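Local atomic coordinates of PrgZ (PDB entry 4FAJ), a protein that acts as an extracellular, membrane-anchored pheromone receptor of Enterococcus faecalis, binding peptide as a solute-binding protein of family 5. Residues S360-A372 with K378-N390. Residues are numbered along the deposited sequence; the frame is centred on the assembly and turned at random.
With ZN (zinc ion), chain H.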
loop_
_atom_site.group_PDB
_atom_site.type_symbol
_atom_site.label_atom_id
_atom_site.label_comp_id
_atom_site.label_asym_id
_atom_site.label_seq_id
_atom_site.Cartn_x
_atom_site.Cartn_y
_atom_site.Cartn_z
ATOM N N SER A 360 0.232 -17.569 -2.487
ATOM C CA SER A 360 -0.393 -16.821 -1.397
ATOM C C SER A 360 -0.547 -17.769 -0.210
ATOM O O SER A 360 -0.570 -18.993 -0.398
ATOM C CB SER A 360 -1.757 -16.280 -1.811
ATOM O OG SER A 360 -1.641 -15.354 -2.888
ATOM N N VAL A 361 -0.641 -17.222 1.005
ATOM C CA VAL A 361 -0.791 -18.065 2.197
ATOM C C VAL A 361 -1.837 -17.503 3.164
ATOM O O VAL A 361 -2.088 -16.302 3.190
ATOM C CB VAL A 361 0.555 -18.264 2.922
ATOM C CG1 VAL A 361 1.590 -18.910 1.981
ATOM C CG2 VAL A 361 1.073 -16.945 3.463
ATOM N N ALA A 362 -2.454 -18.388 3.939
ATOM C CA ALA A 362 -3.408 -17.988 4.969
ATOM C C ALA A 362 -2.788 -16.976 5.925
ATOM O O ALA A 362 -1.601 -17.094 6.290
ATOM C CB ALA A 362 -3.897 -19.210 5.755
ATOM N N SER A 363 -3.588 -15.984 6.324
ATOM C CA SER A 363 -3.176 -15.026 7.351
ATOM C C SER A 363 -3.143 -15.721 8.708
ATOM O O SER A 363 -4.008 -16.550 8.997
ATOM C CB SER A 363 -4.163 -13.849 7.439
ATOM O OG SER A 363 -4.104 -12.985 6.311
ATOM N N VAL A 364 -2.146 -15.387 9.526
ATOM C CA VAL A 364 -2.098 -15.828 10.929
ATOM C C VAL A 364 -2.426 -14.682 11.883
ATOM O O VAL A 364 -2.566 -14.881 13.079
ATOM C CB VAL A 364 -0.718 -16.395 11.307
ATOM C CG1 VAL A 364 -0.439 -17.695 10.534
ATOM C CG2 VAL A 364 0.392 -15.354 11.092
ATOM N N GLY A 365 -2.519 -13.481 11.353
ATOM C CA GLY A 365 -2.829 -12.297 12.146
ATOM C C GLY A 365 -2.980 -11.123 11.196
ATOM O O GLY A 365 -3.038 -11.306 9.969
ATOM N N VAL A 366 -3.039 -9.917 11.745
ATOM C CA VAL A 366 -3.093 -8.705 10.921
ATOM C C VAL A 366 -1.772 -8.537 10.157
ATOM O O VAL A 366 -1.773 -8.217 8.964
ATOM C CB VAL A 366 -3.380 -7.468 11.800
ATOM C CG1 VAL A 366 -3.183 -6.171 11.056
ATOM C CG2 VAL A 366 -4.809 -7.558 12.404
ATOM N N VAL A 367 -0.661 -8.751 10.855
ATOM C CA VAL A 367 0.673 -8.528 10.297
ATOM C C VAL A 367 1.093 -9.771 9.524
ATOM O O VAL A 367 0.904 -10.886 10.016
ATOM C CB VAL A 367 1.719 -8.228 11.396
ATOM C CG1 VAL A 367 3.105 -8.080 10.794
ATOM C CG2 VAL A 367 1.342 -6.963 12.156
ATOM N N PRO A 368 1.613 -9.587 8.295
ATOM C CA PRO A 368 2.066 -10.724 7.496
ATOM C C PRO A 368 3.405 -11.327 7.933
ATOM O O PRO A 368 4.172 -10.689 8.627
ATOM C CB PRO A 368 2.197 -10.139 6.094
ATOM C CG PRO A 368 2.450 -8.676 6.296
ATOM C CD PRO A 368 1.730 -8.307 7.555
ATOM N N LYS A 369 3.659 -12.562 7.500
ATOM C CA LYS A 369 4.917 -13.254 7.793
ATOM C C LYS A 369 6.040 -12.765 6.885
ATOM O O LYS A 369 5.787 -12.205 5.803
ATOM C CB LYS A 369 4.742 -14.770 7.618
ATOM C CG LYS A 369 3.816 -15.390 8.628
ATOM C CD LYS A 369 3.252 -16.744 8.180
ATOM C CE LYS A 369 3.940 -17.916 8.805
ATOM N NZ LYS A 369 3.093 -19.155 8.600
ATOM N N GLU A 370 7.272 -12.992 7.343
ATOM C CA GLU A 370 8.509 -12.721 6.591
ATOM C C GLU A 370 8.757 -11.238 6.331
ATOM O O GLU A 370 9.497 -10.892 5.422
ATOM C CB GLU A 370 8.553 -13.464 5.237
ATOM C CG GLU A 370 8.036 -14.882 5.233
ATOM C CD GLU A 370 8.727 -15.771 6.221
ATOM O OE1 GLU A 370 9.922 -15.530 6.538
ATOM O OE2 GLU A 370 8.071 -16.740 6.674
ATOM N N MET A 371 8.137 -10.367 7.113
ATOM C CA MET A 371 8.261 -8.933 6.914
ATOM C C MET A 371 9.202 -8.352 7.955
ATOM O O MET A 371 10.192 -7.705 7.610
ATOM C CB MET A 371 6.884 -8.266 7.024
ATOM C CG MET A 371 6.860 -6.752 6.882
ATOM S SD MET A 371 5.296 -6.065 7.488
ATOM C CE MET A 371 5.612 -5.932 9.251
ATOM N N ALA A 372 8.874 -8.565 9.223
ATOM C CA ALA A 372 9.574 -7.914 10.329
ATOM C C ALA A 372 10.108 -8.946 11.308
ATOM O O ALA A 372 9.368 -9.824 11.756
ATOM C CB ALA A 372 8.646 -6.971 11.036
ATOM N N LYS A 378 15.728 -12.391 16.477
ATOM C CA LYS A 378 15.541 -12.719 15.057
ATOM C C LYS A 378 14.206 -13.400 14.712
ATOM O O LYS A 378 14.025 -13.848 13.584
ATOM C CB LYS A 378 16.718 -13.559 14.529
ATOM C CG LYS A 378 18.108 -13.016 14.880
ATOM C CD LYS A 378 18.269 -11.555 14.468
ATOM C CE LYS A 378 19.690 -11.042 14.720
ATOM N NZ LYS A 378 20.051 -11.042 16.175
ATOM N N LYS A 379 13.268 -13.447 15.658
ATOM C CA LYS A 379 11.978 -14.105 15.424
ATOM C C LYS A 379 11.062 -13.217 14.567
ATOM O O LYS A 379 11.015 -12.007 14.755
ATOM C CB LYS A 379 11.258 -14.401 16.743
ATOM C CG LYS A 379 11.900 -15.424 17.657
ATOM C CD LYS A 379 11.117 -15.446 18.989
ATOM C CE LYS A 379 11.580 -16.540 19.931
ATOM N NZ LYS A 379 10.499 -16.882 20.888
ATOM N N ASP A 380 10.346 -13.841 13.635
ATOM C CA ASP A 380 9.291 -13.183 12.856
ATOM C C ASP A 380 8.255 -12.624 13.832
ATOM O O ASP A 380 7.898 -13.306 14.788
ATOM C CB ASP A 380 8.645 -14.216 11.906
ATOM C CG ASP A 380 7.786 -13.587 10.824
ATOM O OD1 ASP A 380 7.119 -12.559 11.069
ATOM O OD2 ASP A 380 7.733 -14.156 9.715
ATOM N N PHE A 381 7.783 -11.396 13.603
ATOM C CA PHE A 381 6.710 -10.793 14.429
ATOM C C PHE A 381 5.421 -11.612 14.346
ATOM O O PHE A 381 4.666 -11.753 15.330
ATOM C CB PHE A 381 6.423 -9.361 13.961
ATOM C CG PHE A 381 5.394 -8.632 14.792
ATOM C CD1 PHE A 381 5.762 -7.944 15.936
ATOM C CD2 PHE A 381 4.061 -8.593 14.405
ATOM C CE1 PHE A 381 4.822 -7.246 16.688
ATOM C CE2 PHE A 381 3.117 -7.922 15.183
ATOM C CZ PHE A 381 3.513 -7.248 16.324
ATOM N N ALA A 382 5.156 -12.126 13.151
ATOM C CA ALA A 382 3.949 -12.904 12.895
ATOM C C ALA A 382 4.211 -14.383 13.219
ATOM O O ALA A 382 4.253 -15.223 12.331
ATOM C CB ALA A 382 3.527 -12.707 11.437
ATOM N N ASN A 383 4.398 -14.701 14.496
ATOM C CA ASN A 383 4.760 -16.067 14.888
ATOM C C ASN A 383 3.712 -16.794 15.727
ATOM O O ASN A 383 4.011 -17.815 16.360
ATOM C CB ASN A 383 6.113 -16.075 15.597
ATOM C CG ASN A 383 6.113 -15.294 16.887
ATOM O OD1 ASN A 383 5.189 -14.541 17.190
ATOM N ND2 ASN A 383 7.181 -15.454 17.651
ATOM N N GLU A 384 2.489 -16.263 15.724
ATOM C CA GLU A 384 1.371 -16.861 16.449
ATOM C C GLU A 384 0.185 -17.023 15.515
ATOM O O GLU A 384 -0.102 -16.135 14.712
ATOM C CB GLU A 384 0.958 -15.969 17.623
ATOM C CG GLU A 384 1.920 -15.971 18.776
ATOM C CD GLU A 384 1.440 -15.114 19.929
ATOM O OE1 GLU A 384 0.308 -15.333 20.406
ATOM O OE2 GLU A 384 2.197 -14.227 20.374
ATOM N N LYS A 385 -0.503 -18.160 15.614
ATOM C CA LYS A 385 -1.689 -18.404 14.825
ATOM C C LYS A 385 -2.893 -17.794 15.564
ATOM O O LYS A 385 -3.568 -18.469 16.350
ATOM C CB LYS A 385 -1.873 -19.907 14.592
ATOM C CG LYS A 385 -2.806 -20.236 13.441
ATOM C CD LYS A 385 -2.946 -21.736 13.288
ATOM C CE LYS A 385 -3.353 -22.132 11.883
ATOM N NZ LYS A 385 -3.250 -23.615 11.710
ATOM N N LEU A 386 -3.159 -16.521 15.294
ATOM C CA LEU A 386 -4.147 -15.735 16.056
ATOM C C LEU A 386 -5.568 -15.800 15.492
ATOM O O LEU A 386 -6.521 -15.435 16.182
ATOM C CB LEU A 386 -3.691 -14.278 16.154
ATOM C CG LEU A 386 -2.402 -13.985 16.935
ATOM C CD1 LEU A 386 -2.055 -12.509 16.802
ATOM C CD2 LEU A 386 -2.511 -14.382 18.413
ATOM N N VAL A 387 -5.698 -16.226 14.234
ATOM C CA VAL A 387 -6.994 -16.460 13.617
ATOM C C VAL A 387 -6.968 -17.821 12.947
ATOM O O VAL A 387 -5.924 -18.244 12.440
ATOM C CB VAL A 387 -7.370 -15.365 12.581
ATOM C CG1 VAL A 387 -7.547 -14.013 13.272
ATOM C CG2 VAL A 387 -6.335 -15.257 11.465
ATOM N N GLU A 388 -8.103 -18.508 12.968
ATOM C CA GLU A 388 -8.221 -19.803 12.302
ATOM C C GLU A 388 -9.681 -20.197 12.133
ATOM O O GLU A 388 -10.480 -20.047 13.067
ATOM C CB GLU A 388 -7.509 -20.896 13.102
ATOM C CG GLU A 388 -7.379 -22.220 12.343
ATOM C CD GLU A 388 -6.573 -23.258 13.102
ATOM O OE1 GLU A 388 -6.777 -23.394 14.326
ATOM O OE2 GLU A 388 -5.725 -23.937 12.469
ATOM N N PHE A 389 -9.996 -20.707 10.943
ATOM C CA PHE A 389 -11.281 -21.326 10.633
ATOM C C PHE A 389 -11.762 -22.273 11.725
ATOM O O PHE A 389 -11.038 -23.173 12.143
ATOM C CB PHE A 389 -11.160 -22.097 9.313
ATOM C CG PHE A 389 -12.448 -22.711 8.826
ATOM C CD1 PHE A 389 -13.595 -21.951 8.685
ATOM C CD2 PHE A 389 -12.490 -24.056 8.450
ATOM C CE1 PHE A 389 -14.783 -22.529 8.213
ATOM C CE2 PHE A 389 -13.659 -24.632 7.980
ATOM C CZ PHE A 389 -14.806 -23.870 7.857
ATOM N N ASN A 390 -12.991 -22.054 12.184
ATOM C CA ASN A 390 -13.663 -22.961 13.102
ATOM C C ASN A 390 -15.173 -22.800 12.900
ATOM O O ASN A 390 -15.816 -21.981 13.551
ATOM C CB ASN A 390 -13.239 -22.682 14.552
ATOM C CG ASN A 390 -13.669 -23.777 15.513
ATOM O OD1 ASN A 390 -14.772 -24.317 15.412
ATOM N ND2 ASN A 390 -12.795 -24.104 16.468
HETATM ZN ZN ZN H . 9.387 -17.626 8.139
HETATM O O HOH W 1 -4.480 -18.943 10.264
HETATM O O HOH W 2 6.710 -10.404 9.631
#
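Val367 on Phe381, and Val364 beside Ala382, make up the close-packed side between segment 360-372, which runs on from the short strand 361-362, and the irregular segment 378-390, which leads into helix 391-402. Phe381, with CG anti to the backbone N (chi1 -177°), crosses the valine at about a right angle, and Val367 CG2 lies 3.6 Å from Phe381 CE2. Lys515 of helix 510-524 makes a cation-pi contact with the same ring. Ala382 CB presses on the carbonyl oxygens of Val367 and Pro368 and meets Val364 CG2, while Val364 CB rests against Glu384 O.

Three direct hydrogen bonds tie the segments together, two of them between backbones: Phe381 N to Ala372 O, and Leu386 N to Val364 O, the latter 2.8 Å long. In the third, Asp380 OD2 takes Glu370 N on its syn side at 2.7 Å, nearly straight (171°), while Asp380 OD1 accepts from Ala382 N in an Asx turn.

The looser side belongs to exposed Glu370 and Lys385. The zinc ion is held by both oxygens of Glu370, OE2 at 2.2 Å and OE1 at a longer 2.7 Å, the carboxylate turned 81° from that of Asp380; Lys385 NZ forms a salt bridge with Glu388 OE2. With Glu370 OE1 4.1 Å from Asp380 OD2, the zinc probably eases the repulsion between two neighbouring acids.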